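Local coordinates for protein serine racemase (PDB 4ECL) that is the cytoplasmic domain of a member of the alanine racemase family, joining a TIM-type barrel to a largely beta C-terminal domain in a two-chain assembly, at residues I105-S110 with K140-A145; A145-S148 with K153-G156; E261-G264 with A268-A271; P307-I312 with Q316-V321. All coordinates share one frame; numbering follows the deposited sequence.

Contact 1: I105-S110 with K140-A145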
# COMPACT_ATOMS: atom_id res chain seq x y z
N ILE A 105 26.75 -1.18 -6.17
CA ILE A 105 25.91 -2.00 -7.01
C ILE A 105 26.58 -2.45 -8.30
O ILE A 105 26.17 -3.47 -8.87
CB ILE A 105 24.59 -1.30 -7.35
CG1 ILE A 105 24.86 -0.02 -8.15
CG2 ILE A 105 23.80 -1.04 -6.07
CD1 ILE A 105 23.63 0.55 -8.83
N ASP A 106 27.58 -1.68 -8.75
CA ASP A 106 28.49 -2.09 -9.83
C ASP A 106 29.72 -1.16 -9.96
O ASP A 106 29.84 -0.16 -9.26
CB ASP A 106 27.76 -2.29 -11.17
CG ASP A 106 27.44 -0.98 -11.89
OD1 ASP A 106 27.69 0.11 -11.34
OD2 ASP A 106 26.91 -1.06 -13.02
N TYR A 107 30.64 -1.51 -10.86
CA TYR A 107 31.89 -0.75 -10.98
C TYR A 107 31.70 0.73 -11.34
O TYR A 107 32.14 1.62 -10.60
CB TYR A 107 32.84 -1.44 -11.97
CG TYR A 107 34.22 -0.83 -11.98
CD1 TYR A 107 35.00 -0.82 -10.83
CD2 TYR A 107 34.74 -0.25 -13.12
CE1 TYR A 107 36.25 -0.26 -10.82
CE2 TYR A 107 35.99 0.32 -13.13
CZ TYR A 107 36.74 0.32 -11.97
OH TYR A 107 38.00 0.88 -11.98
N ARG A 108 31.04 1.00 -12.47
CA ARG A 108 30.70 2.36 -12.88
C ARG A 108 30.09 3.19 -11.74
O ARG A 108 30.43 4.37 -11.54
CB ARG A 108 29.74 2.31 -14.07
CG ARG A 108 29.12 3.64 -14.48
CD ARG A 108 28.29 3.46 -15.76
NE ARG A 108 29.09 2.81 -16.79
CZ ARG A 108 29.81 3.47 -17.70
NH1 ARG A 108 29.83 4.80 -17.70
NH2 ARG A 108 30.52 2.80 -18.60
N TYR A 109 29.19 2.58 -10.99
CA TYR A 109 28.58 3.26 -9.85
C TYR A 109 29.65 3.61 -8.82
O TYR A 109 29.72 4.74 -8.34
CB TYR A 109 27.49 2.39 -9.22
CG TYR A 109 26.89 3.00 -7.98
CD1 TYR A 109 25.94 4.02 -8.06
CD2 TYR A 109 27.28 2.58 -6.71
CE1 TYR A 109 25.39 4.58 -6.92
CE2 TYR A 109 26.74 3.13 -5.57
CZ TYR A 109 25.79 4.13 -5.68
OH TYR A 109 25.27 4.68 -4.53
N SER A 110 30.48 2.61 -8.51
CA SER A 110 31.53 2.76 -7.52
C SER A 110 32.46 3.93 -7.84
O SER A 110 32.85 4.70 -6.96
CB SER A 110 32.33 1.47 -7.42
OG SER A 110 31.54 0.43 -6.87
N LYS A 140 36.55 -9.89 -12.29
CA LYS A 140 37.36 -9.96 -11.07
C LYS A 140 38.16 -8.69 -10.85
O LYS A 140 38.35 -8.25 -9.72
CB LYS A 140 38.33 -11.14 -11.15
CG LYS A 140 37.67 -12.49 -11.35
CD LYS A 140 37.65 -13.30 -10.08
CE LYS A 140 36.73 -14.50 -10.23
NZ LYS A 140 36.74 -15.01 -11.63
N ASP A 141 38.64 -8.10 -11.94
CA ASP A 141 39.53 -6.96 -11.80
C ASP A 141 38.77 -5.71 -11.35
O ASP A 141 39.27 -4.93 -10.53
CB ASP A 141 40.33 -6.73 -13.08
CG ASP A 141 41.49 -7.73 -13.23
OD1 ASP A 141 42.45 -7.68 -12.43
OD2 ASP A 141 41.43 -8.58 -14.15
N LYS A 142 37.55 -5.54 -11.85
CA LYS A 142 36.73 -4.41 -11.42
C LYS A 142 36.43 -4.48 -9.92
O LYS A 142 36.46 -3.46 -9.23
CB LYS A 142 35.45 -4.34 -12.25
CG LYS A 142 35.72 -4.22 -13.75
CD LYS A 142 34.42 -4.16 -14.55
CE LYS A 142 34.69 -4.11 -16.06
NZ LYS A 142 33.41 -4.17 -16.83
N ILE A 143 36.19 -5.68 -9.42
CA ILE A 143 35.95 -5.88 -7.99
C ILE A 143 37.17 -5.46 -7.16
O ILE A 143 37.04 -4.70 -6.19
CB ILE A 143 35.60 -7.35 -7.68
CG1 ILE A 143 34.26 -7.72 -8.34
CG2 ILE A 143 35.52 -7.58 -6.16
CD1 ILE A 143 34.01 -9.21 -8.45
N LEU A 144 38.34 -5.93 -7.56
CA LEU A 144 39.56 -5.61 -6.84
C LEU A 144 39.85 -4.11 -6.92
O LEU A 144 40.30 -3.50 -5.95
CB LEU A 144 40.73 -6.43 -7.41
CG LEU A 144 42.10 -6.14 -6.80
CD1 LEU A 144 42.09 -6.37 -5.30
CD2 LEU A 144 43.17 -6.99 -7.48
N ALA A 145 39.57 -3.52 -8.08
CA ALA A 145 39.75 -2.08 -8.27
C ALA A 145 38.86 -1.27 -7.32
O ALA A 145 39.26 -0.20 -6.84
CB ALA A 145 39.47 -1.70 -9.71

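Contact 2: A145-S148 with K153-G156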
# COMPACT_ATOMS: atom_id res chain seq x y z
N ALA A 145 39.57 -3.52 -8.08
CA ALA A 145 39.75 -2.08 -8.27
C ALA A 145 38.86 -1.27 -7.32
O ALA A 145 39.26 -0.20 -6.84
CB ALA A 145 39.47 -1.70 -9.71
N ALA A 146 37.68 -1.80 -7.01
CA ALA A 146 36.76 -1.11 -6.12
C ALA A 146 37.34 -1.05 -4.72
O ALA A 146 36.93 -0.22 -3.90
CB ALA A 146 35.41 -1.81 -6.11
N PHE A 147 38.29 -1.93 -4.43
CA PHE A 147 38.97 -1.94 -3.14
C PHE A 147 40.12 -0.93 -3.07
O PHE A 147 40.80 -0.82 -2.05
CB PHE A 147 39.50 -3.33 -2.82
CG PHE A 147 38.48 -4.24 -2.21
CD1 PHE A 147 38.26 -4.24 -0.84
CD2 PHE A 147 37.75 -5.11 -3.00
CE1 PHE A 147 37.32 -5.07 -0.28
CE2 PHE A 147 36.80 -5.95 -2.44
CZ PHE A 147 36.59 -5.94 -1.07
N SER A 148 40.33 -0.20 -4.17
CA SER A 148 41.38 0.80 -4.22
C SER A 148 40.85 2.19 -4.55
O SER A 148 41.57 3.01 -5.11
CB SER A 148 42.46 0.39 -5.23
OG SER A 148 42.98 -0.89 -4.92
N LYS A 153 35.55 3.29 1.60
CA LYS A 153 36.12 2.26 2.46
C LYS A 153 35.26 1.00 2.43
O LYS A 153 34.17 0.97 3.00
CB LYS A 153 36.27 2.77 3.89
CG LYS A 153 37.01 1.79 4.80
CD LYS A 153 38.48 1.68 4.42
CE LYS A 153 39.07 0.32 4.77
NZ LYS A 153 38.46 -0.78 3.97
N VAL A 154 35.74 -0.05 1.78
CA VAL A 154 34.93 -1.25 1.65
C VAL A 154 35.00 -2.07 2.94
O VAL A 154 36.06 -2.61 3.30
CB VAL A 154 35.33 -2.08 0.42
CG1 VAL A 154 34.40 -3.25 0.23
CG2 VAL A 154 35.30 -1.19 -0.80
N ALA A 155 33.88 -2.14 3.64
CA ALA A 155 33.82 -2.77 4.96
C ALA A 155 33.12 -4.12 4.91
O ALA A 155 33.06 -4.85 5.90
CB ALA A 155 33.10 -1.83 5.96
N GLY A 156 32.60 -4.46 3.74
CA GLY A 156 31.98 -5.75 3.55
C GLY A 156 31.78 -6.12 2.10
O GLY A 156 31.94 -5.31 1.19

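Contact 3: E261-G264 with A268-A271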
# COMPACT_ATOMS: atom_id res chain seq x y z
N GLU A 261 -31.56 -10.44 0.78
CA GLU A 261 -30.88 -9.16 0.59
C GLU A 261 -29.37 -9.30 0.43
O GLU A 261 -28.77 -10.27 0.91
CB GLU A 261 -31.20 -8.20 1.74
CG GLU A 261 -32.66 -7.79 1.81
CD GLU A 261 -32.93 -6.78 2.91
OE1 GLU A 261 -32.12 -6.69 3.86
OE2 GLU A 261 -33.96 -6.07 2.83
N SER A 262 -28.75 -8.34 -0.24
CA SER A 262 -27.30 -8.37 -0.41
C SER A 262 -26.60 -7.32 0.44
O SER A 262 -27.24 -6.60 1.21
CB SER A 262 -26.92 -8.14 -1.87
OG SER A 262 -25.51 -8.27 -2.05
N VAL A 263 -25.28 -7.24 0.29
CA VAL A 263 -24.50 -6.14 0.84
C VAL A 263 -23.70 -5.52 -0.29
O VAL A 263 -22.94 -6.21 -0.98
CB VAL A 263 -23.55 -6.60 1.96
CG1 VAL A 263 -22.68 -5.44 2.43
CG2 VAL A 263 -24.34 -7.20 3.13
N GLY A 264 -23.88 -4.22 -0.49
CA GLY A 264 -23.24 -3.51 -1.59
C GLY A 264 -23.74 -3.99 -2.94
O GLY A 264 -23.05 -3.86 -3.95
N ALA A 268 -22.11 -10.98 -5.37
CA ALA A 268 -21.14 -11.70 -4.57
C ALA A 268 -21.71 -12.24 -3.27
O ALA A 268 -21.13 -13.16 -2.66
CB ALA A 268 -20.00 -10.77 -4.26
N PHE A 269 -22.81 -11.65 -2.82
CA PHE A 269 -23.43 -12.06 -1.57
C PHE A 269 -24.93 -11.87 -1.55
O PHE A 269 -25.43 -10.77 -1.71
CB PHE A 269 -22.83 -11.30 -0.39
CG PHE A 269 -23.46 -11.67 0.93
CD1 PHE A 269 -23.32 -12.94 1.44
CD2 PHE A 269 -24.19 -10.74 1.65
CE1 PHE A 269 -23.89 -13.29 2.65
CE2 PHE A 269 -24.76 -11.08 2.86
CZ PHE A 269 -24.62 -12.35 3.36
N THR A 270 -25.64 -12.97 -1.31
CA THR A 270 -27.07 -12.93 -1.09
C THR A 270 -27.34 -13.78 0.13
O THR A 270 -27.03 -14.97 0.13
CB THR A 270 -27.84 -13.50 -2.28
OG1 THR A 270 -27.68 -12.63 -3.41
CG2 THR A 270 -29.32 -13.65 -1.94
N ALA A 271 -27.89 -13.17 1.18
CA ALA A 271 -28.07 -13.88 2.44
C ALA A 271 -29.05 -15.03 2.26
O ALA A 271 -30.12 -14.87 1.67
CB ALA A 271 -28.55 -12.93 3.54

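Contact 4: P307-I312 with Q316-V321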
# COMPACT_ATOMS: atom_id res chain seq x y z
N PRO A 307 -17.03 -14.51 8.45
CA PRO A 307 -16.63 -14.44 7.04
C PRO A 307 -16.89 -13.05 6.46
O PRO A 307 -17.88 -12.41 6.79
CB PRO A 307 -17.54 -15.47 6.36
CG PRO A 307 -18.04 -16.35 7.46
CD PRO A 307 -18.10 -15.50 8.68
N ILE A 308 -15.98 -12.59 5.62
CA ILE A 308 -16.17 -11.33 4.94
C ILE A 308 -17.30 -11.48 3.92
O ILE A 308 -17.33 -12.44 3.15
CB ILE A 308 -14.89 -10.88 4.25
CG1 ILE A 308 -13.76 -10.76 5.28
CG2 ILE A 308 -15.12 -9.56 3.52
CD1 ILE A 308 -12.39 -10.56 4.68
N VAL A 309 -18.23 -10.53 3.92
CA VAL A 309 -19.37 -10.59 3.01
C VAL A 309 -19.32 -9.44 2.01
O VAL A 309 -19.05 -8.29 2.37
CB VAL A 309 -20.71 -10.63 3.77
CG1 VAL A 309 -20.76 -11.84 4.69
CG2 VAL A 309 -20.90 -9.37 4.59
N GLY A 310 -19.54 -9.77 0.73
CA GLY A 310 -19.52 -8.78 -0.33
C GLY A 310 -18.11 -8.35 -0.67
O GLY A 310 -17.13 -8.91 -0.17
N LYS A 311 -17.99 -7.33 -1.52
CA LYS A 311 -16.69 -6.82 -1.93
C LYS A 311 -16.08 -5.96 -0.83
O LYS A 311 -16.81 -5.34 -0.04
CB LYS A 311 -16.81 -6.01 -3.21
CG LYS A 311 -17.65 -6.67 -4.29
CD LYS A 311 -17.03 -7.99 -4.74
CE LYS A 311 -15.74 -7.77 -5.54
NZ LYS A 311 -15.17 -9.04 -6.09
N ILE A 312 -14.75 -5.95 -0.77
CA ILE A 312 -14.03 -5.08 0.14
C ILE A 312 -13.92 -3.70 -0.47
O ILE A 312 -13.55 -3.56 -1.62
CB ILE A 312 -12.63 -5.63 0.44
CG1 ILE A 312 -12.74 -7.00 1.13
CG2 ILE A 312 -11.85 -4.65 1.31
CD1 ILE A 312 -11.41 -7.63 1.49
N GLN A 316 -13.73 0.42 4.00
CA GLN A 316 -14.59 -0.36 4.89
C GLN A 316 -14.89 -1.70 4.27
O GLN A 316 -14.72 -1.88 3.07
CB GLN A 316 -15.92 0.38 5.16
CG GLN A 316 -16.82 0.49 3.91
CD GLN A 316 -18.24 0.97 4.22
OE1 GLN A 316 -18.77 0.72 5.29
NE2 GLN A 316 -18.85 1.66 3.26
N LEU A 317 -15.36 -2.63 5.10
CA LEU A 317 -15.85 -3.92 4.65
C LEU A 317 -16.90 -4.47 5.61
O LEU A 317 -17.18 -3.86 6.65
CB LEU A 317 -14.69 -4.91 4.46
CG LEU A 317 -13.77 -5.30 5.62
CD1 LEU A 317 -14.38 -6.41 6.47
CD2 LEU A 317 -12.43 -5.73 5.06
N ALA A 318 -17.49 -5.61 5.27
CA ALA A 318 -18.56 -6.19 6.05
C ALA A 318 -18.30 -7.66 6.41
O ALA A 318 -17.80 -8.43 5.58
CB ALA A 318 -19.88 -6.06 5.30
N VAL A 319 -18.63 -8.05 7.63
CA VAL A 319 -18.50 -9.45 8.02
C VAL A 319 -19.78 -10.00 8.62
O VAL A 319 -20.64 -9.25 9.11
CB VAL A 319 -17.34 -9.68 9.00
CG1 VAL A 319 -16.00 -9.36 8.32
CG2 VAL A 319 -17.53 -8.86 10.24
N ASP A 320 -19.91 -11.32 8.58
CA ASP A 320 -21.12 -12.00 9.00
C ASP A 320 -21.02 -12.38 10.47
O ASP A 320 -20.18 -13.20 10.84
CB ASP A 320 -21.28 -13.26 8.15
CG ASP A 320 -22.65 -13.85 8.23
OD1 ASP A 320 -23.41 -13.53 9.17
OD2 ASP A 320 -22.98 -14.66 7.34
N VAL A 321 -21.85 -11.79 11.32
CA VAL A 321 -21.82 -12.12 12.75
C VAL A 321 -23.11 -12.78 13.22
O VAL A 321 -23.43 -12.76 14.41
CB VAL A 321 -21.47 -10.89 13.62
CG1 VAL A 321 -20.03 -10.45 13.35
CG2 VAL A 321 -22.43 -9.75 13.36
O HOH W 1 -17.65 -6.24 2.51

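Contact 1: I105-S110 with K140-A145
The first turn of helix 107-114 runs up against helix 140-146, with Tyr107 CA and Lys142 CA 6.1 Å apart and no hydrogen bond crossing between the backbones. Tyr107 carries the contact from its side. With CG anti to the backbone N (chi1 -171°), its ring reaches across to the second helix and meets the stem of Lys142 at about a right angle. Lys142 CB lies over one ring face, 4.1 Å from the Tyr107 centroid and 27° off the normal, which makes a CH-pi contact. Lys142 CG sits over the same ring nearer the rim, and beyond it the extended chain leads the amine away toward a weak, long ion pair with Asp139. The backbone also borders the ring, Lys142 O lying 3.4 Å from Tyr107 CD1. One turn on, Ala145 CB approaches obliquely, 3.7 Å from Tyr107 CE1. Asp106, at the N-cap just before the helix, accepts from Tyr109 N through OD1 at 2.9 Å. Phe135 of strand 135-136 touches both Tyr107 and Ile143, so both helices pack beside that strand. Apart from that carbonyl at the ring, aliphatic carbon and ring carry the contact, so its cohesion is probably mostly dispersive.

Contact 2: A145-S148 with K153-G156
The return from a helix of the alpha/beta barrel to the strand that follows it is the setting here: helix 140-146 runs out, the chain turns, and strand 152-158 enters the parallel sheet, bringing Phe147 against Val154. Their CA atoms are 6.3 Å apart, the nearest pair across the two segments. The turn is marked by a backbone bond from Ser148 N to Ala145 O of 2.9 Å. Phe147 leaves its backbone with CG anti to the carbonyl carbon (chi1 -84°), and this swings the far end of the ring to the valine, the two side chains crossing at about a right angle. The closest touch is Phe147 CE1 to Val154 CG1, 3.5 Å, an oblique approach. Val154 CB follows at 3.7 Å from the same Phe147 CE1, while Val154 CG2 stands above one ring face, displaced toward the rim. That methyl also meets the backbone, 3.6 Å from Ala146 O. Ile124 of the neighbouring strand 120-127 touches both Ala146 and Val154, and Leu194 and Pro197 adjoin the phenylalanine. Lys153 curls back so that its NZ makes a weak bond to Val154 O. No hydrogen bond spans the two segments, which implies that the helix end and the strand are held together here by hydrophobic packing, with the branched valine fitted against the ring and a carbonyl.

Contact 3: E261-G264 with A268-A271
Glu261 opens the contact with its backbone: Glu261 O accepts from Ala271 N at 3.0 Å. The segments run in opposite directions as the arms of a hairpin-like loop, between strands 245-257 and 275-280 of the C-terminal beta domain. The Glu261 side chain turns away from the second arm, and its OE1 bonds to Lys258 N. Next comes Ser262, whose OG is anti to the backbone N (chi1 -176°) and donates to Phe269 O in the carbonyl plane; the 2.5 Å between Ser262 OG and Phe269 O is short, so the exact length deserves caution. Ser266 O is a second partner of the same hydroxyl, and since one proton cannot serve both carbonyls fully, the two probably share it. Ser262 O is hydrogen-bonded to His131 ND1 of the second subunit. Val263 then supplies the apolar part, its CG2 lying 3.8 Å from Phe269 CD2 in an oblique approach. Val263 N lies at the edge of the Phe269 ring, in its plane. Gly264 turns the chain with a positive phi and forms backbone bonds to the second subunit. Over one face of the Phe269 ring, displaced toward the rim, stands Ala271 N, 4.0 Å above the plane.

Contact 4: P307-I312 with Q316-V321
Strands 307-309 and 317-320 run antiparallel with a marked twist, their axes 4.3 Å apart at closest approach and 129° between their directions. Ile308 and Val319 form a non-hydrogen-bonded pair. A backbone bond lies beyond it on each side: Asp320 N gives to Pro307 O at 2.9 Å, and Val309 N gives to Ala318 O at 2.7 Å. Past this point the ladder opens and a water takes over. It accepts from Ala318 N at 2.8 Å and donates to Lys311 O and to Val309 O, the latter bond being short and its exact length doubtful, and so bridges the arms where the chain bends at Gly310. The two strands make a beta hairpin within the mixed sheet of the C-terminal domain, and strand 275-280 borders 317-320 on its other edge. On one face, Ile308 CG1 meets Val319 CG1 at 4.0 Å, the side chains crossing at a slant. On the other, Val309 CG2 rests 3.5 Å from Ala318 CB, with Ile277 alongside both residues. Val309 CG1 meanwhile turns to Asp320 CB, 3.8 Å away, whereas Asp320 OD1 bonds to Thr322 OG1. Near the turn, Leu317 has CG between its backbone N and carbonyl carbon (chi1 59°), which lays it side by side with Ile312; Leu317 CD2 is 3.9 Å from Ile312 CG2. Lys311 O also accepts from Arg132 NH2 of the second subunit.

From the N terminus, contact 1 closes first, spanning 29 intervening residues to bring helices 107-114 and 140-146 together on the barrel. Contact 2 begins on the helix where contact 1 ends, shares Ala145 with it, and closes a short turn into strand 152-158. Contacts 3 and 4 follow in series, each closing a tight loop in the C-terminal beta domain, so none of the four nests in or crosses another. The centres of contacts 3 and 4 lie about 10 Å apart and the two touch, Phe269 packing on Val309 and Gly310. Contacts 1 and 3 stand about 61 Å apart between centres, yet segments of contacts 1, 3 and 4 all touch the second subunit, in contact 1 through Ile105 and Asp106.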